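Local coordinates for immunity protein (Neisseria meningitidis, PDB 4Q7O) that probably protects the cell from a cognate contact-dependent growth-inhibition toxin by binding and neutralising it, at residues 39-44 / 130-135; 60-65 / 106-111; 24-29 / 96-101. One frame throughout, in Å; residues are numbered along the deposited sequence.

Overall arrangement
Contacts 2 and 3 set helices 104-121 and 22-34 against a four-stranded antiparallel sheet; contact 1 joins two further helices, 37-46 and 126-139. Contact 2 (60-65 / 106-111) uses an inner strand of the sheet, contact 3 (24-29 / 96-101) an edge strand. Contacts 2 and 3 have centres about 12 Å apart, contacts 1 (39-44 / 130-135) and 2 about 14 Å, and contacts 1 and 3 about 19 Å, on opposite sides of the chain's centre. Aromatic side chains join them: Phe28 of contact 3 meets Phe44 of contact 1, and Tyr60 of contact 2 reaches contact 1 with its phenol end. Contact 3 also borders the second subunit.

Contact 1. Residues 39-44 / 130-135; sequences TLLECF and KEIQKT
The carbonyl oxygen Phe44 O accepts a hydrogen bond from the phenol of Tyr136 and also lies against the methyl Ile132 CG2, 4.0 Å away. This polar atom marks the place where helix 37-46 packs on the C-terminal helix 126-139, a buried helix-helix contact in the helical part of this alpha+beta protein. The backbones come nearest at Phe44 and Ile132, whose CA atoms are 7.4 Å apart. Ile132 fills the join, using both of its branches. With CG1 beside the backbone N (chi1 -62°) and CD1 carried onward in an extended arm (chi2 167°), the long branch reaches the turn around Leu41, while CG2 stays at Phe44. The CD1 methyl ends 3.9 Å from Leu41 CD2, the two side chains crossing at about a right angle, and it also comes within 4.0 Å of the backbone oxygen Leu41 O. Ile132 therefore touches two carbonyl oxygens of the facing helix as well as its aliphatic groups, without bonding to either. Of its side chain, Phe44 brings only CB near Ile132: this carbon sits 4.2 Å from Ile132 CG2, and the ring swings away from helix 126-139 and packs on Ile115. Ile115, on helix 104-121, touches Ile132 too, and Tyr125 touches Leu41; the three residues that meet across the contact are all buried. To one side of Ile132 the surface of helix 126-139 turns polar. There, one turn apart, Lys130 NZ donates to Gln133 OE1 over 2.8 Å, approaching in the plane of the amide carbonyl with a C=O...N angle of 146°.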
# COMPACT_ATOMS: atom_id res chain seq x y z
N THR B 39 6.31 -19.74 3.14
CA THR B 39 7.17 -18.56 3.21
C THR B 39 6.52 -17.43 4.01
O THR B 39 7.17 -16.79 4.84
CB THR B 39 7.55 -18.08 1.81
OG1 THR B 39 8.39 -19.08 1.20
CG2 THR B 39 8.30 -16.74 1.86
N LEU B 40 5.24 -17.18 3.76
CA LEU B 40 4.52 -16.17 4.54
C LEU B 40 4.55 -16.48 6.04
O LEU B 40 4.74 -15.59 6.85
CB LEU B 40 3.09 -16.04 4.04
CG LEU B 40 2.22 -14.98 4.73
CD1 LEU B 40 2.80 -13.57 4.57
CD2 LEU B 40 0.80 -15.04 4.19
N LEU B 41 4.37 -17.75 6.40
CA LEU B 41 4.47 -18.15 7.80
C LEU B 41 5.84 -17.82 8.39
O LEU B 41 5.93 -17.35 9.52
CB LEU B 41 4.14 -19.64 7.98
CG LEU B 41 2.65 -19.98 7.87
CD1 LEU B 41 2.46 -21.48 7.98
CD2 LEU B 41 1.88 -19.28 8.96
N GLU B 42 6.91 -18.02 7.61
CA GLU B 42 8.25 -17.68 8.08
C GLU B 42 8.40 -16.17 8.24
O GLU B 42 9.03 -15.70 9.20
CB GLU B 42 9.33 -18.24 7.14
CG GLU B 42 9.36 -19.77 7.09
CD GLU B 42 9.53 -20.40 8.46
OE1 GLU B 42 10.46 -20.01 9.20
OE2 GLU B 42 8.72 -21.29 8.80
N CYS B 43 7.82 -15.41 7.31
CA CYS B 43 7.75 -13.96 7.42
C CYS B 43 7.08 -13.53 8.73
O CYS B 43 7.58 -12.64 9.43
CB CYS B 43 7.00 -13.37 6.22
SG CYS B 43 6.67 -11.61 6.33
N PHE B 44 5.97 -14.17 9.09
CA PHE B 44 5.30 -13.88 10.36
C PHE B 44 6.17 -14.23 11.57
O PHE B 44 6.14 -13.54 12.58
CB PHE B 44 3.96 -14.63 10.47
CG PHE B 44 2.85 -14.04 9.65
CD1 PHE B 44 2.46 -12.72 9.84
CD2 PHE B 44 2.13 -14.82 8.75
CE1 PHE B 44 1.41 -12.18 9.11
CE2 PHE B 44 1.08 -14.30 8.02
CZ PHE B 44 0.72 -12.97 8.20
N LYS B 130 -2.08 -19.59 15.23
CA LYS B 130 -2.32 -19.36 16.65
C LYS B 130 -1.04 -19.53 17.46
O LYS B 130 -0.79 -18.79 18.42
CB LYS B 130 -3.42 -20.28 17.18
CG LYS B 130 -4.80 -19.84 16.76
CD LYS B 130 -5.07 -18.44 17.28
CE LYS B 130 -6.25 -17.81 16.58
NZ LYS B 130 -6.53 -16.44 17.12
N GLU B 131 -0.21 -20.50 17.08
CA GLU B 131 1.07 -20.68 17.74
C GLU B 131 1.96 -19.45 17.58
O GLU B 131 2.65 -19.05 18.51
CB GLU B 131 1.79 -21.92 17.21
CG GLU B 131 1.27 -23.22 17.79
CD GLU B 131 1.66 -24.43 16.97
OE1 GLU B 131 1.24 -25.55 17.34
OE2 GLU B 131 2.38 -24.26 15.96
N ILE B 132 1.95 -18.87 16.39
CA ILE B 132 2.75 -17.68 16.13
C ILE B 132 2.20 -16.47 16.89
O ILE B 132 2.97 -15.69 17.45
CB ILE B 132 2.85 -17.40 14.62
CG1 ILE B 132 3.56 -18.57 13.93
CG2 ILE B 132 3.60 -16.08 14.36
CD1 ILE B 132 3.45 -18.55 12.43
N GLN B 133 0.87 -16.33 16.93
CA GLN B 133 0.25 -15.30 17.77
C GLN B 133 0.59 -15.46 19.25
O GLN B 133 0.72 -14.47 19.96
CB GLN B 133 -1.27 -15.31 17.59
CG GLN B 133 -1.74 -14.56 16.37
CD GLN B 133 -3.26 -14.52 16.27
OE1 GLN B 133 -3.94 -15.47 16.67
NE2 GLN B 133 -3.79 -13.42 15.76
N LYS B 134 0.71 -16.70 19.71
CA LYS B 134 1.11 -16.96 21.09
C LYS B 134 2.50 -16.41 21.33
O LYS B 134 2.77 -15.80 22.37
CB LYS B 134 1.09 -18.47 21.36
CG LYS B 134 1.54 -18.85 22.77
CD LYS B 134 1.74 -20.36 22.90
CE LYS B 134 0.78 -21.13 22.01
NZ LYS B 134 1.19 -22.54 21.82
N THR B 135 3.39 -16.63 20.36
CA THR B 135 4.75 -16.10 20.45
C THR B 135 4.75 -14.57 20.50
O THR B 135 5.54 -13.98 21.24
CB THR B 135 5.65 -16.61 19.31
OG1 THR B 135 5.63 -18.04 19.28
CG2 THR B 135 7.08 -16.15 19.51

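Contact 2. Residues 60-65 / 106-111; sequences YEKIDA and LAYHYF
The rings of Tyr60 and Phe111 form an offset edge-to-face pair, the edge of Phe111 turned toward the face of Tyr60. Their planes stand at 82° and their centroids lie 5.4 Å apart. The offset brings one side of the tyrosine ring to the far end of the phenylalanine: Phe111 CZ is 3.6 Å from Tyr60 CE2 and 3.9 Å from Tyr60 CD2, and CE2 of Tyr60 lies near the plane of the Phe111 ring. Tyr60 takes the less common first torsion, with CG between the backbone N and the carbonyl carbon (chi1 63°), which carries its ring from the strand toward the helix. The phenol oxygen continues past Phe111 and probably hydrogen-bonds Cys43 O, which would fix the far end of the ring, while Phe28 adds another edge-to-face partner to Phe111. About one helical turn before Phe111, the contact becomes polar. Lys62 extends fully beyond CG and brings its ammonium end up to the phenol end of Tyr108, but Lys62 NZ and Tyr108 OH stay 4.0 Å apart, too far for a direct bond. A water oxygen is modelled between them, but it lies too close to Lys62 NZ for the bridge to be more than doubtful. The ammonium group has a firmer partner in the backbone carbonyl of Ile47, and the Tyr108 ring meets Tyr136 edge-to-face. The contact thus joins an inner strand, 58-62, to helix 104-121 across one face of the antiparallel sheet, with Ala107 and Phe111 also resting on Ile87 and Phe89 of strand 86-91, and helix 126-139 adjoining at Tyr108.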
# COMPACT_ATOMS: atom_id res chain seq x y z
N TYR B 60 11.94 -6.63 5.92
CA TYR B 60 12.03 -5.86 7.15
C TYR B 60 13.29 -6.22 7.91
O TYR B 60 13.84 -7.31 7.75
CB TYR B 60 10.79 -6.01 8.05
CG TYR B 60 10.52 -7.42 8.57
CD1 TYR B 60 11.28 -7.96 9.61
CD2 TYR B 60 9.51 -8.20 8.02
CE1 TYR B 60 11.04 -9.25 10.09
CE2 TYR B 60 9.25 -9.49 8.49
CZ TYR B 60 10.02 -10.01 9.52
OH TYR B 60 9.79 -11.28 10.00
N GLU B 61 13.72 -5.31 8.77
CA GLU B 61 14.86 -5.55 9.63
C GLU B 61 14.69 -4.67 10.86
O GLU B 61 14.52 -3.45 10.73
CB GLU B 61 16.15 -5.21 8.89
CG GLU B 61 17.43 -5.54 9.61
CD GLU B 61 18.65 -5.06 8.83
OE1 GLU B 61 18.46 -4.29 7.86
OE2 GLU B 61 19.78 -5.45 9.19
N LYS B 62 14.71 -5.27 12.04
CA LYS B 62 14.79 -4.48 13.26
C LYS B 62 16.04 -3.62 13.21
O LYS B 62 17.10 -4.07 12.74
CB LYS B 62 14.82 -5.38 14.49
CG LYS B 62 13.51 -6.08 14.76
CD LYS B 62 13.57 -6.88 16.05
CE LYS B 62 12.21 -7.49 16.37
NZ LYS B 62 12.25 -8.34 17.60
N ILE B 63 15.92 -2.38 13.68
CA ILE B 63 17.03 -1.44 13.58
C ILE B 63 17.92 -1.56 14.80
O ILE B 63 17.46 -1.42 15.94
CB ILE B 63 16.51 -0.01 13.43
CG1 ILE B 63 15.81 0.14 12.07
CG2 ILE B 63 17.64 1.00 13.57
CD1 ILE B 63 15.09 1.44 11.88
N ASP B 64 19.20 -1.84 14.57
CA ASP B 64 20.18 -1.89 15.64
C ASP B 64 20.67 -0.48 15.90
O ASP B 64 21.53 0.03 15.17
CB ASP B 64 21.35 -2.78 15.23
CG ASP B 64 22.36 -2.97 16.34
OD1 ASP B 64 22.30 -2.24 17.35
OD2 ASP B 64 23.22 -3.85 16.19
N ALA B 65 20.15 0.15 16.95
CA ALA B 65 20.51 1.53 17.26
C ALA B 65 21.91 1.69 17.86
O ALA B 65 22.33 2.81 18.15
CB ALA B 65 19.45 2.17 18.15
N LEU B 106 4.29 -1.14 17.30
CA LEU B 106 3.32 -0.96 16.22
C LEU B 106 3.47 -2.05 15.17
O LEU B 106 2.47 -2.55 14.65
CB LEU B 106 3.44 0.44 15.60
CG LEU B 106 2.50 0.70 14.41
CD1 LEU B 106 1.04 0.56 14.80
CD2 LEU B 106 2.76 2.06 13.82
N ALA B 107 4.70 -2.43 14.86
CA ALA B 107 4.92 -3.55 13.94
C ALA B 107 4.24 -4.82 14.43
O ALA B 107 3.56 -5.51 13.66
CB ALA B 107 6.39 -3.79 13.72
N TYR B 108 4.40 -5.14 15.71
CA TYR B 108 3.71 -6.32 16.26
C TYR B 108 2.19 -6.21 16.15
O TYR B 108 1.52 -7.20 15.87
CB TYR B 108 4.13 -6.58 17.70
CG TYR B 108 5.33 -7.49 17.81
CD1 TYR B 108 5.20 -8.87 17.75
CD2 TYR B 108 6.61 -6.96 17.95
CE1 TYR B 108 6.30 -9.71 17.84
CE2 TYR B 108 7.72 -7.80 18.05
CZ TYR B 108 7.55 -9.16 17.99
OH TYR B 108 8.65 -9.99 18.08
N HIS B 109 1.66 -5.01 16.38
CA HIS B 109 0.25 -4.71 16.19
C HIS B 109 -0.17 -5.07 14.76
O HIS B 109 -1.13 -5.80 14.55
CB HIS B 109 0.04 -3.22 16.51
CG HIS B 109 -1.35 -2.71 16.31
ND1 HIS B 109 -2.40 -3.05 17.14
CD2 HIS B 109 -1.84 -1.81 15.43
CE1 HIS B 109 -3.49 -2.40 16.75
NE2 HIS B 109 -3.18 -1.64 15.72
N TYR B 110 0.58 -4.58 13.78
CA TYR B 110 0.28 -4.91 12.39
C TYR B 110 0.40 -6.40 12.09
O TYR B 110 -0.44 -6.95 11.39
CB TYR B 110 1.19 -4.14 11.44
CG TYR B 110 0.88 -2.67 11.29
CD1 TYR B 110 -0.44 -2.22 11.18
CD2 TYR B 110 1.90 -1.73 11.23
CE1 TYR B 110 -0.72 -0.88 11.01
CE2 TYR B 110 1.63 -0.37 11.07
CZ TYR B 110 0.31 0.05 10.97
OH TYR B 110 0.03 1.38 10.80
N PHE B 111 1.45 -7.04 12.59
CA PHE B 111 1.65 -8.46 12.31
C PHE B 111 0.54 -9.31 12.91
O PHE B 111 0.10 -10.30 12.31
CB PHE B 111 3.03 -8.92 12.80
CG PHE B 111 4.12 -8.71 11.80
CD1 PHE B 111 4.36 -7.45 11.25
CD2 PHE B 111 4.91 -9.77 11.38
CE1 PHE B 111 5.37 -7.25 10.32
CE2 PHE B 111 5.92 -9.58 10.45
CZ PHE B 111 6.15 -8.32 9.92
O HOH W 1 10.66 -8.98 19.29

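Contact 3. Residues 24-29 / 96-101; sequences ISIFFE and NPEELI
Ile24 and Leu100 make the close part of this contact. Leu100 CD2 lies 3.8 Å from Ile24 CG1 and 4.2 Å from Ile24 CD1, so a single methyl of the strand is seated against the ethyl arm of the helix residue. The leucine reaches there because its CG is anti to the backbone N (chi1 174°). Toward the start of the strand the fit is sparser: the backbones spread to a 9.7 Å separation between Ile26 CA and Glu98 CA, and the one close approach, Ile26 CD1 to Glu98 OE1, is a 4.0 Å van der Waals touch of a methyl on a carboxylate oxygen. This end adjoins the second subunit, where Ile26 packs on Ile26 of that chain and Glu98 on its Gly57. Past it, the segment runs out into the exposed loop residue Asn96. The side chains alternate as in any strand: Glu98 and Leu100 point to the helix, whereas Glu99 between them belongs to the other face and hydrogen-bonds Tyr88. Helix 22-34 thus packs on one face of the antiparallel sheet at its edge strand 98-103, in an alpha+beta arrangement, beside the second subunit.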
# COMPACT_ATOMS: atom_id res chain seq x y z
N ILE B 24 3.34 -1.00 4.69
CA ILE B 24 2.94 -2.23 5.37
C ILE B 24 1.87 -3.00 4.57
O ILE B 24 1.93 -4.23 4.46
CB ILE B 24 2.41 -1.95 6.79
CG1 ILE B 24 3.48 -1.25 7.63
CG2 ILE B 24 1.95 -3.25 7.45
CD1 ILE B 24 4.79 -2.02 7.74
N SER B 25 0.90 -2.26 4.04
CA SER B 25 -0.15 -2.83 3.19
C SER B 25 0.46 -3.57 2.01
O SER B 25 0.10 -4.71 1.70
CB SER B 25 -1.07 -1.72 2.65
OG SER B 25 -1.23 -0.63 3.56
N ILE B 26 1.41 -2.92 1.34
CA ILE B 26 2.04 -3.49 0.16
C ILE B 26 2.90 -4.69 0.53
O ILE B 26 2.90 -5.70 -0.16
CB ILE B 26 2.91 -2.43 -0.56
CG1 ILE B 26 2.04 -1.28 -1.06
CG2 ILE B 26 3.69 -3.05 -1.72
CD1 ILE B 26 2.86 -0.11 -1.57
N PHE B 27 3.61 -4.57 1.65
CA PHE B 27 4.48 -5.65 2.14
C PHE B 27 3.72 -6.97 2.25
O PHE B 27 4.12 -7.98 1.68
CB PHE B 27 5.07 -5.24 3.49
CG PHE B 27 5.94 -6.30 4.11
CD1 PHE B 27 7.29 -6.37 3.83
CD2 PHE B 27 5.40 -7.21 5.01
CE1 PHE B 27 8.09 -7.34 4.41
CE2 PHE B 27 6.19 -8.19 5.58
CZ PHE B 27 7.53 -8.26 5.28
N PHE B 28 2.61 -6.96 2.98
CA PHE B 28 1.87 -8.20 3.18
C PHE B 28 1.18 -8.71 1.92
O PHE B 28 1.23 -9.91 1.64
CB PHE B 28 0.90 -8.08 4.36
CG PHE B 28 1.58 -8.21 5.68
CD1 PHE B 28 2.10 -9.44 6.07
CD2 PHE B 28 1.73 -7.12 6.52
CE1 PHE B 28 2.75 -9.58 7.28
CE2 PHE B 28 2.37 -7.26 7.73
CZ PHE B 28 2.88 -8.49 8.11
N GLU B 29 0.57 -7.82 1.14
CA GLU B 29 -0.14 -8.29 -0.05
C GLU B 29 0.80 -8.89 -1.08
O GLU B 29 0.49 -9.91 -1.69
CB GLU B 29 -0.96 -7.17 -0.69
CG GLU B 29 -1.69 -7.59 -1.97
CD GLU B 29 -2.64 -8.77 -1.79
OE1 GLU B 29 -3.09 -9.04 -0.66
OE2 GLU B 29 -2.94 -9.43 -2.81
N ASN B 96 15.43 1.87 -5.77
CA ASN B 96 14.49 2.91 -5.38
C ASN B 96 13.37 2.38 -4.51
O ASN B 96 12.21 2.43 -4.90
CB ASN B 96 13.86 3.54 -6.63
CG ASN B 96 14.85 4.34 -7.43
OD1 ASN B 96 15.11 4.03 -8.59
ND2 ASN B 96 15.41 5.36 -6.81
N PRO B 97 13.70 1.88 -3.31
CA PRO B 97 12.67 1.22 -2.52
C PRO B 97 11.72 2.22 -1.87
O PRO B 97 12.09 3.37 -1.66
CB PRO B 97 13.47 0.49 -1.44
CG PRO B 97 14.68 1.32 -1.26
CD PRO B 97 15.01 1.87 -2.62
N GLU B 98 10.51 1.76 -1.58
CA GLU B 98 9.56 2.54 -0.78
C GLU B 98 9.76 2.11 0.66
O GLU B 98 9.58 0.94 1.00
CB GLU B 98 8.14 2.24 -1.24
CG GLU B 98 7.94 2.39 -2.73
CD GLU B 98 6.51 2.06 -3.14
OE1 GLU B 98 5.58 2.63 -2.52
OE2 GLU B 98 6.33 1.23 -4.05
N GLU B 99 10.13 3.05 1.52
CA GLU B 99 10.63 2.70 2.85
C GLU B 99 9.78 3.28 3.98
O GLU B 99 9.19 4.34 3.84
CB GLU B 99 12.06 3.20 3.02
CG GLU B 99 13.03 2.67 1.99
CD GLU B 99 14.34 3.43 1.97
OE1 GLU B 99 14.33 4.62 1.59
OE2 GLU B 99 15.37 2.85 2.37
N LEU B 100 9.77 2.58 5.11
CA LEU B 100 9.05 3.04 6.28
C LEU B 100 9.71 2.51 7.54
O LEU B 100 10.09 1.35 7.60
CB LEU B 100 7.60 2.55 6.24
CG LEU B 100 6.71 2.81 7.46
CD1 LEU B 100 6.45 4.29 7.63
CD2 LEU B 100 5.39 2.07 7.34
N ILE B 101 9.83 3.37 8.54
CA ILE B 101 10.28 2.95 9.86
C ILE B 101 9.15 3.18 10.86
O ILE B 101 8.52 4.24 10.86
CB ILE B 101 11.54 3.71 10.28
CG1 ILE B 101 12.72 3.30 9.39
CG2 ILE B 101 11.85 3.46 11.75
CD1 ILE B 101 13.90 4.26 9.44